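Local coordinates for mandelate racemase / muconate lactonizing enzyme, C-terminal domain protein (PDB 4JHM), which belongs to the enolase superfamily, pairing an N-terminal capping domain with a TIM-barrel C-terminal domain; its particular function is not established, at residues A110-K115 and M121-L126; Y152-I157 and A184-S189; N310-L315 and N354-E359. All coordinates share one frame; numbering follows the deposited sequence.

Contact 1 (110-115 with 121-126) comes first along the chain, in the family's N-terminal region, and joins helix 100-119 to the short helix 123-127. Contact 2 (152-157 with 184-189) follows, joining helices 149-159 and 172-186 of the barrel. Contact 3 (310-315 with 354-359) comes last and ties helix 304-316 to the loop after strand 347-349. Contacts 1 and 3 adjoin, their centres about 7 Å apart, and a probable hydrogen bond from L123 N to G355 O (2.9 Å) stitches N-terminal and barrel regions together. Contact 2 stands apart, its centre about 38 Å from that of contact 1 and about 30 Å from that of contact 3.

Contact 1 of 3, residues A110-K115 and M121-L126; sequences AAWDIK and MPLYML
The backbones of D113 and L123 come closest here, their CA atoms 7.1 Å apart, as helix 100-119 is followed after a short connection by helix 123-127, with P122 at the N-cap. Two consecutive helices thus pack together at the end of the enolase-type N-terminal region. No hydrogen bond crosses between the segments; the join is made by the two leucines, L123 and L126, one turn apart on the second helix and both directed at the first. L123 has CG anti to the backbone N (chi1 -157°), which carries CD1 across to pack against W112 CB at 3.6 Å; the two side chains cross at about a right angle. L126 sends its own CD1 to the edge of the indole, near the ring plane and 4.1 Å from W112 CE3, while the same methyl meets the aliphatic chain of K115 at CD, 4.0 Å away. Leucine suits these places because its apolar chain is long enough to carry a methyl across to the first helix. W112 offers a broad apolar surface, and its NE1 is satisfied by T280 OG1. D113 turns the other way: its OD1 accepts from L356 N, and OD2 from L51 N with a salt bridge to K117. The same corner is part of a subunit interface, where L126 packs on L126 of the second subunit. K115 is apolar at its base and polar at its end: bent at chi3 (-69°), it brings NZ 3.4 Å above the plane of the W112 ring, near the rim, and bonds it to M125 O of the second subunit.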
loop_
_atom_site.group_PDB
_atom_site.type_symbol
_atom_site.label_atom_id
_atom_site.label_comp_id
_atom_site.label_asym_id
_atom_site.label_seq_id
_atom_site.Cartn_x
_atom_site.Cartn_y
_atom_site.Cartn_z
ATOM N N ALA A 110 -19.617 -10.142 37.363
ATOM C CA ALA A 110 -20.262 -10.792 38.496
ATOM C C ALA A 110 -20.485 -12.285 38.246
ATOM O O ALA A 110 -20.551 -13.076 39.187
ATOM C CB ALA A 110 -21.582 -10.107 38.807
ATOM N N ALA A 111 -20.607 -12.669 36.979
ATOM C CA ALA A 111 -20.773 -14.077 36.635
ATOM C C ALA A 111 -19.459 -14.818 36.827
ATOM O O ALA A 111 -19.440 -15.935 37.342
ATOM C CB ALA A 111 -21.262 -14.226 35.206
ATOM N N TRP A 112 -18.361 -14.191 36.414
ATOM C CA TRP A 112 -17.036 -14.779 36.602
ATOM C C TRP A 112 -16.718 -14.938 38.092
ATOM O O TRP A 112 -16.090 -15.916 38.493
ATOM C CB TRP A 112 -15.959 -13.936 35.911
ATOM C CG TRP A 112 -15.786 -14.246 34.450
ATOM C CD1 TRP A 112 -16.274 -13.527 33.402
ATOM C CD2 TRP A 112 -15.074 -15.353 33.880
ATOM N NE1 TRP A 112 -15.911 -14.114 32.216
ATOM C CE2 TRP A 112 -15.176 -15.237 32.481
ATOM C CE3 TRP A 112 -14.360 -16.432 34.416
ATOM C CZ2 TRP A 112 -14.593 -16.157 31.609
ATOM C CZ3 TRP A 112 -13.783 -17.346 33.551
ATOM C CH2 TRP A 112 -13.903 -17.203 32.164
ATOM N N ASP A 113 -17.158 -13.978 38.900
ATOM C CA ASP A 113 -16.943 -14.023 40.347
ATOM C C ASP A 113 -17.609 -15.259 40.962
ATOM O O ASP A 113 -17.023 -15.941 41.807
ATOM C CB ASP A 113 -17.487 -12.745 41.002
ATOM C CG ASP A 113 -17.184 -12.664 42.496
ATOM O OD1 ASP A 113 -16.159 -13.222 42.947
ATOM O OD2 ASP A 113 -17.974 -12.027 43.219
ATOM N N ILE A 114 -18.839 -15.530 40.530
ATOM C CA ILE A 114 -19.597 -16.691 40.981
ATOM C C ILE A 114 -18.922 -17.981 40.534
ATOM O O ILE A 114 -18.809 -18.933 41.313
ATOM C CB ILE A 114 -21.037 -16.642 40.439
ATOM C CG1 ILE A 114 -21.895 -15.732 41.316
ATOM C CG2 ILE A 114 -21.650 -18.032 40.380
ATOM C CD1 ILE A 114 -23.225 -15.360 40.696
ATOM N N LYS A 115 -18.468 -18.007 39.284
ATOM C CA LYS A 115 -17.790 -19.175 38.728
ATOM C C LYS A 115 -16.496 -19.469 39.481
ATOM O O LYS A 115 -16.124 -20.624 39.651
ATOM C CB LYS A 115 -17.489 -18.953 37.245
ATOM C CG LYS A 115 -16.730 -20.091 36.577
ATOM C CD LYS A 115 -16.163 -19.670 35.227
ATOM C CE LYS A 115 -17.254 -19.452 34.192
ATOM N NZ LYS A 115 -16.694 -19.138 32.845
HETATM N N MSE A 121 -11.424 -21.389 43.466
HETATM C CA MSE A 121 -10.109 -20.815 43.163
HETATM C C MSE A 121 -10.228 -19.395 42.677
HETATM O O MSE A 121 -11.283 -18.982 42.196
HETATM C CB MSE A 121 -9.351 -21.644 42.119
HETATM C CG MSE A 121 -10.238 -22.205 41.011
HETATM SE SE MSE A 121 -9.170 -23.352 39.805
HETATM C CE MSE A 121 -8.695 -24.797 41.058
ATOM N N PRO A 122 -9.138 -18.620 42.809
ATOM C CA PRO A 122 -9.100 -17.242 42.333
ATOM C C PRO A 122 -9.321 -17.152 40.832
ATOM O O PRO A 122 -9.023 -18.097 40.103
ATOM C CB PRO A 122 -7.678 -16.777 42.686
ATOM C CG PRO A 122 -6.894 -18.020 42.924
ATOM C CD PRO A 122 -7.879 -19.009 43.466
ATOM N N LEU A 123 -9.830 -16.016 40.374
ATOM C CA LEU A 123 -10.193 -15.865 38.977
ATOM C C LEU A 123 -8.975 -15.999 38.069
ATOM O O LEU A 123 -9.052 -16.615 37.007
ATOM C CB LEU A 123 -10.869 -14.517 38.739
ATOM C CG LEU A 123 -11.756 -14.477 37.494
ATOM C CD1 LEU A 123 -13.112 -15.092 37.806
ATOM C CD2 LEU A 123 -11.918 -13.055 36.979
ATOM N N TYR A 124 -7.846 -15.436 38.486
ATOM C CA TYR A 124 -6.666 -15.430 37.631
ATOM C C TYR A 124 -6.241 -16.857 37.295
ATOM O O TYR A 124 -5.572 -17.089 36.286
ATOM C CB TYR A 124 -5.513 -14.620 38.251
ATOM C CG TYR A 124 -4.856 -15.237 39.469
ATOM C CD1 TYR A 124 -3.883 -16.221 39.338
ATOM C CD2 TYR A 124 -5.190 -14.811 40.750
ATOM C CE1 TYR A 124 -3.275 -16.779 40.449
ATOM C CE2 TYR A 124 -4.589 -15.363 41.867
ATOM C CZ TYR A 124 -3.634 -16.345 41.714
ATOM O OH TYR A 124 -3.041 -16.888 42.827
HETATM N N MSE A 125 -6.650 -17.812 38.125
HETATM C CA MSE A 125 -6.355 -19.223 37.871
HETATM C C MSE A 125 -7.258 -19.777 36.801
HETATM O O MSE A 125 -6.806 -20.489 35.905
HETATM C CB MSE A 125 -6.536 -20.020 39.152
HETATM C CG MSE A 125 -5.668 -21.271 39.135
HETATM SE SE MSE A 125 -5.594 -22.035 40.948
HETATM C CE MSE A 125 -4.049 -21.002 41.603
ATOM N N LEU A 126 -8.545 -19.450 36.886
ATOM C CA LEU A 126 -9.526 -19.907 35.906
ATOM C C LEU A 126 -9.112 -19.561 34.486
ATOM O O LEU A 126 -9.253 -20.380 33.576
ATOM C CB LEU A 126 -10.884 -19.257 36.159
ATOM C CG LEU A 126 -11.630 -19.578 37.446
ATOM C CD1 LEU A 126 -12.954 -18.833 37.432
ATOM C CD2 LEU A 126 -11.857 -21.072 37.600
#

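Contact 2 of 3, residues Y152-I157 and A184-S189; sequences YIDDCI and AKYGTS
Rotation about chi1 (-45°) puts Y186 CG anti to its carbonyl carbon and sends the ring across to I153, whose own chi1 of -69° sets CG2 anti to the backbone N, where it meets that ring. The segments lie on helices 149-159 and 172-186, successive helices around the TIM barrel joined through strand 163-167, so the contact packs one outer helix of the barrel against the next. I153 CG2 sits over one face of the phenol, 3.9 Å from the centroid of the Y186 ring and 15° off the normal, a CH-pi contact. The opposite face is covered by K185 CB, so the ring is held between two aliphatic groups. A little further along, I157 CD1 approaches Y186 CD1 at 4.2 Å. Isoleucine suits both positions: its branched apolar side chain presents methyls to the ring, and I153 also reaches I164 on the strand beneath. Tyrosine adds a polar end that can emerge where burial gives way to the partly exposed D154. That carboxylate stands nearly perpendicular to the ring, and its OD1 comes in at the ring edge, near the ring plane, 3.1 Å from Y186 OH, a separation that suits a hydrogen bond although another acceptor may compete for the phenolic proton.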
loop_
_atom_site.group_PDB
_atom_site.type_symbol
_atom_site.label_atom_id
_atom_site.label_comp_id
_atom_site.label_asym_id
_atom_site.label_seq_id
_atom_site.Cartn_x
_atom_site.Cartn_y
_atom_site.Cartn_z
ATOM N N TYR A 152 4.521 14.616 47.285
ATOM C CA TYR A 152 3.740 13.449 46.907
ATOM C C TYR A 152 4.627 12.372 46.289
ATOM O O TYR A 152 4.521 11.195 46.634
ATOM C CB TYR A 152 2.632 13.840 45.926
ATOM C CG TYR A 152 1.857 12.657 45.406
ATOM C CD1 TYR A 152 2.273 11.977 44.269
ATOM C CD2 TYR A 152 0.720 12.204 46.057
ATOM C CE1 TYR A 152 1.573 10.887 43.789
ATOM C CE2 TYR A 152 0.013 11.112 45.583
ATOM C CZ TYR A 152 0.447 10.459 44.447
ATOM O OH TYR A 152 -0.247 9.375 43.967
ATOM N N ILE A 153 5.497 12.771 45.370
ATOM C CA ILE A 153 6.394 11.819 44.728
ATOM C C ILE A 153 7.368 11.229 45.748
ATOM O O ILE A 153 7.769 10.072 45.634
ATOM C CB ILE A 153 7.172 12.467 43.566
ATOM C CG1 ILE A 153 6.216 12.790 42.414
ATOM C CG2 ILE A 153 8.281 11.542 43.083
ATOM C CD1 ILE A 153 6.828 13.641 41.324
ATOM N N ASP A 154 7.736 12.021 46.750
ATOM C CA ASP A 154 8.648 11.552 47.788
ATOM C C ASP A 154 8.011 10.466 48.666
ATOM O O ASP A 154 8.695 9.538 49.096
ATOM C CB ASP A 154 9.150 12.725 48.636
ATOM C CG ASP A 154 10.173 13.584 47.901
ATOM O OD1 ASP A 154 10.637 13.174 46.817
ATOM O OD2 ASP A 154 10.518 14.668 48.408
ATOM N N ASP A 155 6.709 10.578 48.928
ATOM C CA ASP A 155 5.972 9.495 49.580
ATOM C C ASP A 155 5.982 8.262 48.691
ATOM O O ASP A 155 6.414 7.188 49.104
ATOM C CB ASP A 155 4.516 9.886 49.834
ATOM C CG ASP A 155 4.364 10.896 50.938
ATOM O OD1 ASP A 155 5.260 10.982 51.802
ATOM O OD2 ASP A 155 3.333 11.601 50.942
ATOM N N CYS A 156 5.494 8.422 47.465
ATOM C CA CYS A 156 5.410 7.314 46.529
ATOM C C CYS A 156 6.666 6.455 46.616
ATOM O O CYS A 156 6.585 5.230 46.668
ATOM C CB CYS A 156 5.224 7.826 45.100
ATOM S SG CYS A 156 3.620 8.598 44.772
ATOM N N ILE A 157 7.825 7.107 46.653
ATOM C CA ILE A 157 9.104 6.401 46.626
ATOM C C ILE A 157 9.415 5.699 47.949
ATOM O O ILE A 157 10.051 4.648 47.958
ATOM C CB ILE A 157 10.257 7.350 46.244
ATOM C CG1 ILE A 157 10.025 7.904 44.833
ATOM C CG2 ILE A 157 11.591 6.620 46.307
ATOM C CD1 ILE A 157 10.923 9.064 44.463
ATOM N N ALA A 184 14.521 16.863 36.395
ATOM C CA ALA A 184 15.677 17.462 37.054
ATOM C C ALA A 184 15.887 16.883 38.458
ATOM O O ALA A 184 17.020 16.599 38.861
ATOM C CB ALA A 184 15.510 18.972 37.122
ATOM N N LYS A 185 14.795 16.706 39.198
ATOM C CA LYS A 185 14.870 16.197 40.564
ATOM C C LYS A 185 15.063 14.687 40.640
ATOM O O LYS A 185 15.882 14.212 41.420
ATOM C CB LYS A 185 13.611 16.570 41.351
ATOM C CG LYS A 185 13.630 17.967 41.944
ATOM C CD LYS A 185 12.898 18.003 43.276
ATOM C CE LYS A 185 13.671 17.247 44.347
ATOM N NZ LYS A 185 13.129 17.477 45.712
ATOM N N TYR A 186 14.301 13.935 39.847
ATOM C CA TYR A 186 14.274 12.475 39.978
ATOM C C TYR A 186 14.758 11.727 38.735
ATOM O O TYR A 186 14.362 10.587 38.504
ATOM C CB TYR A 186 12.856 12.002 40.313
ATOM C CG TYR A 186 12.162 12.802 41.391
ATOM C CD1 TYR A 186 12.471 12.621 42.730
ATOM C CD2 TYR A 186 11.183 13.730 41.066
ATOM C CE1 TYR A 186 11.831 13.348 43.718
ATOM C CE2 TYR A 186 10.536 14.461 42.042
ATOM C CZ TYR A 186 10.863 14.268 43.366
ATOM O OH TYR A 186 10.214 14.999 44.333
ATOM N N GLY A 187 15.621 12.360 37.946
ATOM C CA GLY A 187 16.121 11.763 36.706
ATOM C C GLY A 187 16.957 10.508 36.908
ATOM O O GLY A 187 16.875 9.572 36.114
ATOM N N THR A 188 17.766 10.488 37.964
ATOM C CA THR A 188 18.618 9.333 38.255
ATOM C C THR A 188 18.146 8.589 39.505
ATOM O O THR A 188 18.951 8.164 40.329
ATOM C CB THR A 188 20.092 9.749 38.437
ATOM O OG1 THR A 188 20.210 10.628 39.562
ATOM C CG2 THR A 188 20.610 10.453 37.191
ATOM N N SER A 189 16.834 8.428 39.628
ATOM C CA SER A 189 16.237 7.783 40.791
ATOM C C SER A 189 16.011 6.300 40.548
ATOM O O SER A 189 15.947 5.511 41.489
ATOM C CB SER A 189 14.892 8.433 41.099
ATOM O OG SER A 189 14.919 9.807 40.768
#

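Contact 3 of 3, residues N310-L315 and N354-E359; sequences NLHVAL and NGLGVE
H312, on helix 304-316, points its imidazole at the turn N354 to G357, in the loop that follows strand 347-349 of the barrel domain. The turn is a type II' beta turn, and it begins at N354, whose carbonyl O takes the closing hydrogen bond from G357 N. G355 comes next, with a positive phi (55°) that favours glycine, the residue most at home at the second position of such a turn. Its carbonyl O lies over one face of the H312 ring, 3.4 Å from CE1; NE2 is equally close, but the angle is too poor for a hydrogen bond. L356 makes the bond that does form: H312 NE2 donates to L356 O at 2.9 Å with an N-H...O angle of 156°. The oxygen lies in the plane of the imidazole, at its edge, whereas NE2 stands well above the plane of the carbonyl, 58° out of it. With CG anti to its carbonyl carbon, the leucine side chain runs clear of that bonded oxygen, and its CD2 packs against H312 CD2 at 4.0 Å; it also touches L123 and L305. G357 follows, again with positive phi, and being without a side chain it puts nothing bulky beside H312 NE2. V358 then packs its branched side chain on L305 and A308, an earlier part of the same helix, and E359, exposed at the surface, is held through its backbone N by T338 OG1. Histidine suits its buried place because both ring nitrogens are used: NE2 gives its hydrogen to the turn, while ND1 accepts one from Y124 N.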
loop_
_atom_site.group_PDB
_atom_site.type_symbol
_atom_site.label_atom_id
_atom_site.label_comp_id
_atom_site.label_asym_id
_atom_site.label_seq_id
_atom_site.Cartn_x
_atom_site.Cartn_y
_atom_site.Cartn_z
ATOM N N ASN A 310 -9.570 -6.229 36.908
ATOM C CA ASN A 310 -8.447 -6.066 35.994
ATOM C C ASN A 310 -7.205 -6.792 36.495
ATOM O O ASN A 310 -6.511 -7.468 35.731
ATOM C CB ASN A 310 -8.131 -4.580 35.808
ATOM C CG ASN A 310 -9.282 -3.806 35.186
ATOM O OD1 ASN A 310 -9.531 -3.897 33.983
ATOM N ND2 ASN A 310 -9.981 -3.027 36.002
ATOM N N LEU A 311 -6.919 -6.652 37.784
ATOM C CA LEU A 311 -5.729 -7.266 38.353
ATOM C C LEU A 311 -5.711 -8.764 38.055
ATOM O O LEU A 311 -4.664 -9.337 37.742
ATOM C CB LEU A 311 -5.664 -7.022 39.862
ATOM C CG LEU A 311 -4.594 -7.813 40.622
ATOM C CD1 LEU A 311 -3.202 -7.560 40.064
ATOM C CD2 LEU A 311 -4.634 -7.473 42.102
ATOM N N HIS A 312 -6.876 -9.394 38.150
ATOM C CA HIS A 312 -6.971 -10.833 37.966
ATOM C C HIS A 312 -6.599 -11.237 36.549
ATOM O O HIS A 312 -5.799 -12.145 36.329
ATOM C CB HIS A 312 -8.379 -11.322 38.306
ATOM C CG HIS A 312 -8.569 -11.627 39.756
ATOM N ND1 HIS A 312 -8.039 -12.750 40.350
ATOM C CD2 HIS A 312 -9.218 -10.953 40.733
ATOM C CE1 HIS A 312 -8.359 -12.759 41.631
ATOM N NE2 HIS A 312 -9.074 -11.680 41.890
ATOM N N VAL A 313 -7.185 -10.552 35.584
ATOM C CA VAL A 313 -6.904 -10.840 34.195
ATOM C C VAL A 313 -5.412 -10.656 33.922
ATOM O O VAL A 313 -4.802 -11.465 33.229
ATOM C CB VAL A 313 -7.747 -9.943 33.270
ATOM C CG1 VAL A 313 -7.498 -10.290 31.812
ATOM C CG2 VAL A 313 -9.223 -10.092 33.608
ATOM N N ALA A 314 -4.820 -9.607 34.489
ATOM C CA ALA A 314 -3.399 -9.320 34.273
ATOM C C ALA A 314 -2.501 -10.395 34.893
ATOM O O ALA A 314 -1.390 -10.626 34.425
ATOM C CB ALA A 314 -3.039 -7.943 34.816
ATOM N N LEU A 315 -2.982 -11.048 35.944
ATOM C CA LEU A 315 -2.216 -12.120 36.583
ATOM C C LEU A 315 -2.300 -13.427 35.789
ATOM O O LEU A 315 -1.453 -14.307 35.938
ATOM C CB LEU A 315 -2.692 -12.338 38.023
ATOM C CG LEU A 315 -1.974 -11.516 39.101
ATOM C CD1 LEU A 315 -1.578 -10.129 38.619
ATOM C CD2 LEU A 315 -2.845 -11.409 40.337
ATOM N N ASN A 354 -11.681 -16.355 46.721
ATOM C CA ASN A 354 -11.877 -16.885 45.379
ATOM C C ASN A 354 -12.602 -15.874 44.511
ATOM O O ASN A 354 -12.930 -14.778 44.963
ATOM C CB ASN A 354 -12.678 -18.179 45.429
ATOM C CG ASN A 354 -11.991 -19.254 46.236
ATOM O OD1 ASN A 354 -10.762 -19.295 46.321
ATOM N ND2 ASN A 354 -12.782 -20.135 46.836
ATOM N N GLY A 355 -12.859 -16.240 43.261
ATOM C CA GLY A 355 -13.453 -15.299 42.322
ATOM C C GLY A 355 -12.590 -14.060 42.278
ATOM O O GLY A 355 -11.400 -14.138 41.993
ATOM N N LEU A 356 -13.173 -12.909 42.576
ATOM C CA LEU A 356 -12.399 -11.673 42.583
ATOM C C LEU A 356 -11.654 -11.536 43.903
ATOM O O LEU A 356 -10.753 -10.705 44.036
ATOM C CB LEU A 356 -13.302 -10.463 42.355
ATOM C CG LEU A 356 -14.058 -10.475 41.028
ATOM C CD1 LEU A 356 -14.837 -9.180 40.826
ATOM C CD2 LEU A 356 -13.093 -10.709 39.876
ATOM N N GLY A 357 -12.025 -12.367 44.872
ATOM C CA GLY A 357 -11.446 -12.287 46.202
ATOM C C GLY A 357 -11.773 -10.958 46.848
ATOM O O GLY A 357 -10.996 -10.443 47.647
ATOM N N VAL A 358 -12.926 -10.396 46.496
ATOM C CA VAL A 358 -13.355 -9.126 47.061
ATOM C C VAL A 358 -14.551 -9.326 47.979
ATOM O O VAL A 358 -15.598 -9.821 47.561
ATOM C CB VAL A 358 -13.739 -8.111 45.970
ATOM C CG1 VAL A 358 -14.259 -6.832 46.602
ATOM C CG2 VAL A 358 -12.549 -7.810 45.074
ATOM N N GLU A 359 -14.376 -8.937 49.236
ATOM C CA GLU A 359 -15.437 -9.006 50.223
ATOM C C GLU A 359 -15.893 -7.580 50.523
ATOM O O GLU A 359 -15.070 -6.683 50.707
ATOM C CB GLU A 359 -14.924 -9.697 51.489
ATOM C CG GLU A 359 -15.998 -10.396 52.308
ATOM C CD GLU A 359 -15.432 -11.476 53.215
ATOM O OE1 GLU A 359 -14.229 -11.795 53.092
ATOM O OE2 GLU A 359 -16.192 -12.010 54.050
#